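Local coordinates for alpha-n-acetylglucosaminidase family protein (Clostridium perfringens, PDB 4A42) that is a family 32 carbohydrate-binding module of a family 89 alpha-N-acetylglucosaminidase and probably serves the enzyme in carbohydrate recognition, at residues I78-K83 with V130-N135; Y90-S95 with K103-N108. All coordinates share one frame; numbering follows the deposited sequence. Where two conformers were deposited one is given.

Interaction 1 of 2, residues I78-K83 with V130-N135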
loop_
_atom_site.group_PDB
_atom_site.type_symbol
_atom_site.label_atom_id
_atom_site.label_comp_id
_atom_site.label_asym_id
_atom_site.label_seq_id
_atom_site.Cartn_x
_atom_site.Cartn_y
_atom_site.Cartn_z
ATOM N N ILE A 78 3.208 -3.369 -7.575
ATOM C CA ILE A 78 2.522 -2.441 -6.693
ATOM C C ILE A 78 3.015 -1.008 -6.901
ATOM O O ILE A 78 4.226 -0.753 -6.898
ATOM C CB ILE A 78 2.701 -2.841 -5.205
ATOM C CG1 ILE A 78 2.143 -4.255 -4.959
ATOM C CG2 ILE A 78 2.049 -1.791 -4.289
ATOM C CD1 ILE A 78 2.536 -4.874 -3.621
ATOM N N ASP A 79 2.080 -0.073 -7.083
ATOM C CA ASP A 79 2.412 1.355 -7.118
ATOM C C ASP A 79 1.862 2.072 -5.892
ATOM O O ASP A 79 0.713 1.870 -5.509
ATOM C CB ASP A 79 1.789 2.056 -8.324
ATOM C CG ASP A 79 2.375 1.621 -9.636
ATOM O OD1 ASP A 79 3.458 1.004 -9.633
ATOM O OD2 ASP A 79 1.737 1.914 -10.675
ATOM N N ILE A 80 2.667 2.957 -5.316
ATOM C CA ILE A 80 2.205 3.854 -4.267
ATOM C C ILE A 80 2.342 5.275 -4.781
ATOM O O ILE A 80 3.444 5.733 -5.076
ATOM C CB ILE A 80 3.035 3.724 -2.978
ATOM C CG1 ILE A 80 3.050 2.274 -2.500
ATOM C CG2 ILE A 80 2.484 4.656 -1.878
ATOM C CD1 ILE A 80 4.117 1.992 -1.476
ATOM N N VAL A 81 1.221 5.967 -4.902
ATOM C CA VAL A 81 1.235 7.343 -5.370
ATOM C C VAL A 81 1.384 8.235 -4.143
ATOM O O VAL A 81 0.499 8.253 -3.280
ATOM C CB VAL A 81 -0.056 7.675 -6.149
ATOM C CG1 VAL A 81 -0.016 9.103 -6.665
ATOM C CG2 VAL A 81 -0.232 6.702 -7.314
ATOM N N SER A 82 2.514 8.932 -4.045
ATOM C CA SER A 82 2.854 9.681 -2.829
ATOM C C SER A 82 2.776 11.175 -3.067
ATOM O O SER A 82 3.547 11.720 -3.849
ATOM C CB SER A 82 4.265 9.313 -2.361
ATOM O OG SER A 82 4.563 9.954 -1.134
ATOM N N LYS A 83 1.850 11.833 -2.377
ATOM C CA LYS A 83 1.545 13.230 -2.640
ATOM C C LYS A 83 2.135 14.209 -1.616
ATOM O O LYS A 83 2.122 15.419 -1.837
ATOM C CB LYS A 83 0.025 13.413 -2.795
ATOM C CG LYS A 83 -0.519 12.828 -4.109
ATOM C CD LYS A 83 -0.385 13.824 -5.262
ATOM C CE LYS A 83 -0.713 13.187 -6.610
ATOM N NZ LYS A 83 -0.760 14.208 -7.722
ATOM N N VAL A 130 -1.990 -7.559 1.909
ATOM C CA VAL A 130 -0.870 -6.709 1.550
ATOM C C VAL A 130 -0.848 -5.547 2.529
ATOM O O VAL A 130 -1.817 -4.787 2.629
ATOM C CB VAL A 130 -0.965 -6.215 0.090
ATOM C CG1 VAL A 130 0.350 -5.585 -0.349
ATOM C CG2 VAL A 130 -1.337 -7.369 -0.841
ATOM N N ARG A 131 0.256 -5.427 3.267
ATOM C CA ARG A 131 0.378 -4.418 4.302
ATOM C C ARG A 131 1.481 -3.417 3.972
ATOM O O ARG A 131 2.584 -3.790 3.573
ATOM C CB ARG A 131 0.612 -5.058 5.677
ATOM C CG ARG A 131 0.661 -4.034 6.816
ATOM C CD ARG A 131 0.568 -4.704 8.176
ATOM N NE ARG A 131 1.765 -5.471 8.489
ATOM C CZ ARG A 131 1.881 -6.258 9.554
ATOM N NH1 ARG A 131 0.865 -6.371 10.402
ATOM N NH2 ARG A 131 3.010 -6.926 9.772
ATOM N N PHE A 132 1.142 -2.137 4.117
ATOM C CA PHE A 132 2.035 -1.023 3.834
ATOM C C PHE A 132 2.321 -0.306 5.135
ATOM O O PHE A 132 1.404 0.076 5.854
ATOM C CB PHE A 132 1.373 -0.047 2.843
ATOM C CG PHE A 132 1.100 -0.655 1.499
ATOM C CD1 PHE A 132 -0.013 -1.467 1.304
ATOM C CD2 PHE A 132 1.953 -0.427 0.429
ATOM C CE1 PHE A 132 -0.256 -2.051 0.072
ATOM C CE2 PHE A 132 1.700 -0.996 -0.817
ATOM C CZ PHE A 132 0.599 -1.820 -0.989
ATOM N N ASN A 133 3.595 -0.124 5.448
ATOM C CA ASN A 133 3.961 0.630 6.629
ATOM C C ASN A 133 4.688 1.879 6.191
ATOM O O ASN A 133 5.523 1.825 5.294
ATOM C CB ASN A 133 4.839 -0.231 7.532
ATOM C CG ASN A 133 4.268 -1.621 7.714
ATOM O OD1 ASN A 133 3.223 -1.792 8.348
ATOM N ND2 ASN A 133 4.928 -2.620 7.126
ATOM N N PHE A 134 4.345 3.011 6.796
ATOM C CA PHE A 134 4.949 4.280 6.407
ATOM C C PHE A 134 5.626 4.917 7.603
ATOM O O PHE A 134 5.011 5.095 8.648
ATOM C CB PHE A 134 3.896 5.228 5.827
ATOM C CG PHE A 134 3.161 4.657 4.654
ATOM C CD1 PHE A 134 3.789 4.525 3.429
ATOM C CD2 PHE A 134 1.848 4.232 4.775
ATOM C CE1 PHE A 134 3.130 3.989 2.342
ATOM C CE2 PHE A 134 1.169 3.691 3.677
ATOM C CZ PHE A 134 1.810 3.578 2.460
ATOM N N ASN A 135 6.910 5.208 7.459
ATOM C CA ASN A 135 7.657 5.829 8.541
ATOM C C ASN A 135 8.228 7.213 8.277
ATOM O O ASN A 135 9.022 7.687 9.049
ATOM C CB ASN A 135 8.729 4.902 9.094
ATOM C CG ASN A 135 9.760 4.550 8.081
ATOM O OD1 ASN A 135 9.504 3.748 7.212
ATOM N ND2 ASN A 135 10.949 5.124 8.205
#
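Strands 78-82 and 130-134 run in roughly the same direction, 35° apart, and their axes come no closer than 11.1 Å, too far for backbone pairing and right for two sheets packed face to face. Ile-78 sits opposite Val-130 and Ile-80 opposite Phe-132, all four turned inward. The edge of the Phe-132 ring points at the two isoleucines, its CE2 corner lying in the gap between them: CG2 of Ile-78 lies in the ring plane, 3.6 Å from Phe-132 CE2, while CD1 of Ile-80 comes to 3.8 Å from Phe-132 CD2. This is the buried interior of the beta-sandwich expected of an F5/8 type C domain, with strands 77-82 and 126-134 in different sheets. In Ile-78, CG2 stands anti to the backbone N and CG1 anti to the carbonyl carbon (chi1 -59°); the one branch is thus left to the ring and the other carries CD1 past Val-130, where it stops 4.0 Å from CG1 of that valine. Farther along, Ile-80 CG2 approaches Phe-134 CE1 more loosely, at 4.3 Å. Ile-144 of strand 141-148 and Ile-92 of strand 90-95 also pack on Phe-132, and Ile-141 touches both Ile-80 and Phe-134.

Interaction 2 of 2, residues Y90-S95 with K103-N108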
loop_
_atom_site.group_PDB
_atom_site.type_symbol
_atom_site.label_atom_id
_atom_site.label_comp_id
_atom_site.label_asym_id
_atom_site.label_seq_id
_atom_site.Cartn_x
_atom_site.Cartn_y
_atom_site.Cartn_z
ATOM N N TYR A 90 8.942 3.576 3.515
ATOM C CA TYR A 90 7.865 2.590 3.534
ATOM C C TYR A 90 8.397 1.172 3.415
ATOM O O TYR A 90 9.546 0.952 2.987
ATOM C CB TYR A 90 6.871 2.854 2.386
ATOM C CG TYR A 90 7.427 2.548 1.004
ATOM C CD1 TYR A 90 8.233 3.464 0.336
ATOM C CD2 TYR A 90 7.178 1.322 0.381
ATOM C CE1 TYR A 90 8.760 3.180 -0.925
ATOM C CE2 TYR A 90 7.696 1.037 -0.887
ATOM C CZ TYR A 90 8.490 1.972 -1.530
ATOM O OH TYR A 90 9.035 1.725 -2.781
ATOM N N SER A 91 7.549 0.223 3.801
ATOM C CA SER A 91 7.764 -1.187 3.517
ATOM C C SER A 91 6.452 -1.819 3.067
ATOM O O SER A 91 5.367 -1.280 3.299
ATOM C CB SER A 91 8.316 -1.921 4.745
ATOM O OG SER A 91 7.387 -1.930 5.824
ATOM N N ILE A 92 6.579 -2.950 2.386
ATOM C CA ILE A 92 5.445 -3.711 1.908
ATOM C C ILE A 92 5.611 -5.142 2.391
ATOM O O ILE A 92 6.679 -5.739 2.224
ATOM C CB ILE A 92 5.389 -3.690 0.371
ATOM C CG1 ILE A 92 5.425 -2.242 -0.154
ATOM C CG2 ILE A 92 4.137 -4.402 -0.131
ATOM C CD1 ILE A 92 5.294 -2.158 -1.670
ATOM N N GLU A 93 4.561 -5.671 3.010
ATOM C CA GLU A 93 4.541 -7.038 3.517
ATOM C C GLU A 93 3.361 -7.768 2.900
ATOM O O GLU A 93 2.339 -7.163 2.619
ATOM C CB GLU A 93 4.363 -7.052 5.033
ATOM C CG GLU A 93 5.531 -6.532 5.850
ATOM C CD GLU A 93 5.132 -6.316 7.296
ATOM O OE1 GLU A 93 4.433 -5.326 7.570
ATOM O OE2 GLU A 93 5.488 -7.150 8.151
ATOM N N ILE A 94 3.492 -9.078 2.708
ATOM C CA ILE A 94 2.366 -9.883 2.250
ATOM C C ILE A 94 2.175 -11.069 3.184
ATOM O O ILE A 94 3.117 -11.484 3.867
ATOM C CB ILE A 94 2.549 -10.369 0.795
ATOM C CG1 ILE A 94 3.839 -11.182 0.643
ATOM C CG2 ILE A 94 2.529 -9.171 -0.164
ATOM C CD1 ILE A 94 3.971 -11.868 -0.710
ATOM N N SER A 95 0.953 -11.595 3.222
ATOM C CA SER A 95 0.640 -12.757 4.046
ATOM C C SER A 95 -0.484 -13.571 3.426
ATOM O O SER A 95 -1.310 -13.041 2.672
ATOM C CB SER A 95 0.242 -12.336 5.461
ATOM O OG SER A 95 0.011 -13.471 6.286
ATOM N N LYS A 103 8.092 -9.489 4.425
ATOM C CA LYS A 103 8.452 -8.159 3.969
ATOM C C LYS A 103 9.155 -8.286 2.642
ATOM O O LYS A 103 10.251 -8.770 2.570
ATOM C CB LYS A 103 9.332 -7.433 5.006
ATOM C CG LYS A 103 9.523 -5.934 4.759
ATOM C CD LYS A 103 10.198 -5.205 5.853
ATOM C CE LYS A 103 9.451 -5.285 7.155
ATOM N NZ LYS A 103 10.087 -4.587 8.287
ATOM N N ILE A 104 8.517 -7.811 1.592
ATOM C CA ILE A 104 9.017 -7.986 0.230
ATOM C C ILE A 104 9.663 -6.729 -0.342
ATOM O O ILE A 104 10.413 -6.809 -1.311
ATOM C CB ILE A 104 7.913 -8.456 -0.741
ATOM C CG1 ILE A 104 6.726 -7.490 -0.698
ATOM C CG2 ILE A 104 7.478 -9.894 -0.424
ATOM C CD1 ILE A 104 5.773 -7.624 -1.864
ATOM N N VAL A 105 9.359 -5.574 0.243
ATOM C CA VAL A 105 10.029 -4.324 -0.115
ATOM C C VAL A 105 10.347 -3.602 1.180
ATOM O O VAL A 105 9.480 -3.444 2.029
ATOM C CB VAL A 105 9.147 -3.402 -0.980
ATOM C CG1 VAL A 105 9.860 -2.069 -1.227
ATOM C CG2 VAL A 105 8.778 -4.068 -2.292
ATOM N N ASP A 106 11.594 -3.185 1.351
ATOM C CA ASP A 106 11.970 -2.491 2.568
ATOM C C ASP A 106 12.670 -1.196 2.222
ATOM O O ASP A 106 13.888 -1.169 1.987
ATOM C CB ASP A 106 12.856 -3.363 3.462
ATOM C CG ASP A 106 13.099 -2.734 4.828
ATOM O OD1 ASP A 106 12.747 -1.547 5.009
ATOM O OD2 ASP A 106 13.641 -3.416 5.723
ATOM N N GLU A 107 11.891 -0.119 2.200
ATOM C CA GLU A 107 12.394 1.202 1.836
ATOM C C GLU A 107 12.257 2.171 2.996
ATOM O O GLU A 107 12.013 3.367 2.802
ATOM C CB GLU A 107 11.640 1.738 0.620
ATOM C CG GLU A 107 12.042 1.063 -0.681
ATOM C CD GLU A 107 13.461 1.395 -1.078
ATOM O OE1 GLU A 107 14.039 2.333 -0.490
ATOM O OE2 GLU A 107 13.996 0.719 -1.980
ATOM N N ASN A 108 12.419 1.655 4.210
ATOM C CA ASN A 108 12.275 2.470 5.412
ATOM C C ASN A 108 13.331 3.568 5.555
ATOM O O ASN A 108 13.155 4.497 6.331
ATOM C CB ASN A 108 12.163 1.595 6.677
ATOM C CG ASN A 108 13.511 1.173 7.244
ATOM O OD1 ASN A 108 13.827 1.475 8.399
ATOM N ND2 ASN A 108 14.300 0.457 6.452
#
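One face of the Tyr-90 ring is covered by the side chain of Glu-107, whose CB makes a CH-pi contact 3.8 Å from the ring centroid of Tyr-90 and is offset toward the rim. The two residues are a hydrogen-bonded pair of the antiparallel beta hairpin of strands 90-95 and 102-107, and their side chains lie alongside, pointing the same way, with ring and carboxylate planes 34° apart. CG1 of Val-105 approaches CE2 of the same ring obliquely. The phenol end is held by Asn-119, a hydrogen-bond partner of Tyr-90 OH. The hairpin is interrupted by a classic beta bulge: Ile-104 and Val-105 both face Ile-92. The carbonyl oxygen of Ile-92 accepts Ile-104 N at 2.8 Å and, weakly, Val-105 N, while Ile-92 N donates to Val-105 O at 3.0 Å. Past the bulge the register has shifted by one, and Glu-93 pairs with Lys-103. Ile-92 and Val-105 run side by side, whereas Ile-94 and Ile-104 cross at about a right angle, with CD1 of Ile-104 4.0 Å from CG2 of Ile-94. On the face carrying Ser-91 and Glu-93, Lys-103 extends its CG anti to the backbone N (chi1 -168°), and its aliphatic chain runs across Glu-93 CG to Ser-91 CB. At the Tyr-90 end, the bond from Glu-107 N to Tyr-90 O is short, 2.7 Å, whereas Tyr-90 N reaches Glu-107 O at 3.2 Å from above the carbonyl plane.

Interaction 1 is core, all of its touching residues buried, and joins the two sheets purely through apolar side chains. Interaction 2 is partly buried and lies within one sheet, where backbone hydrogen bonds join the strands and side chains pack beside them. Strand 90-95 pairs with strand 126-134, so the hairpin extends the sheet that supplies Phe-132 and Phe-134. On the inner side Tyr-90 and Ile-92 continue the hydrophobic core, with CD2 of Tyr-90 3.6 Å from CD1 of Ile-80. The other side is polar: a salt bridge to Arg-131 NE and a probable hydrogen bond from Asn-133 ND2 join Glu-93 OE1 of the hairpin to the residues that alternate with Val-130, Phe-132 and Phe-134 along the neighbouring strand.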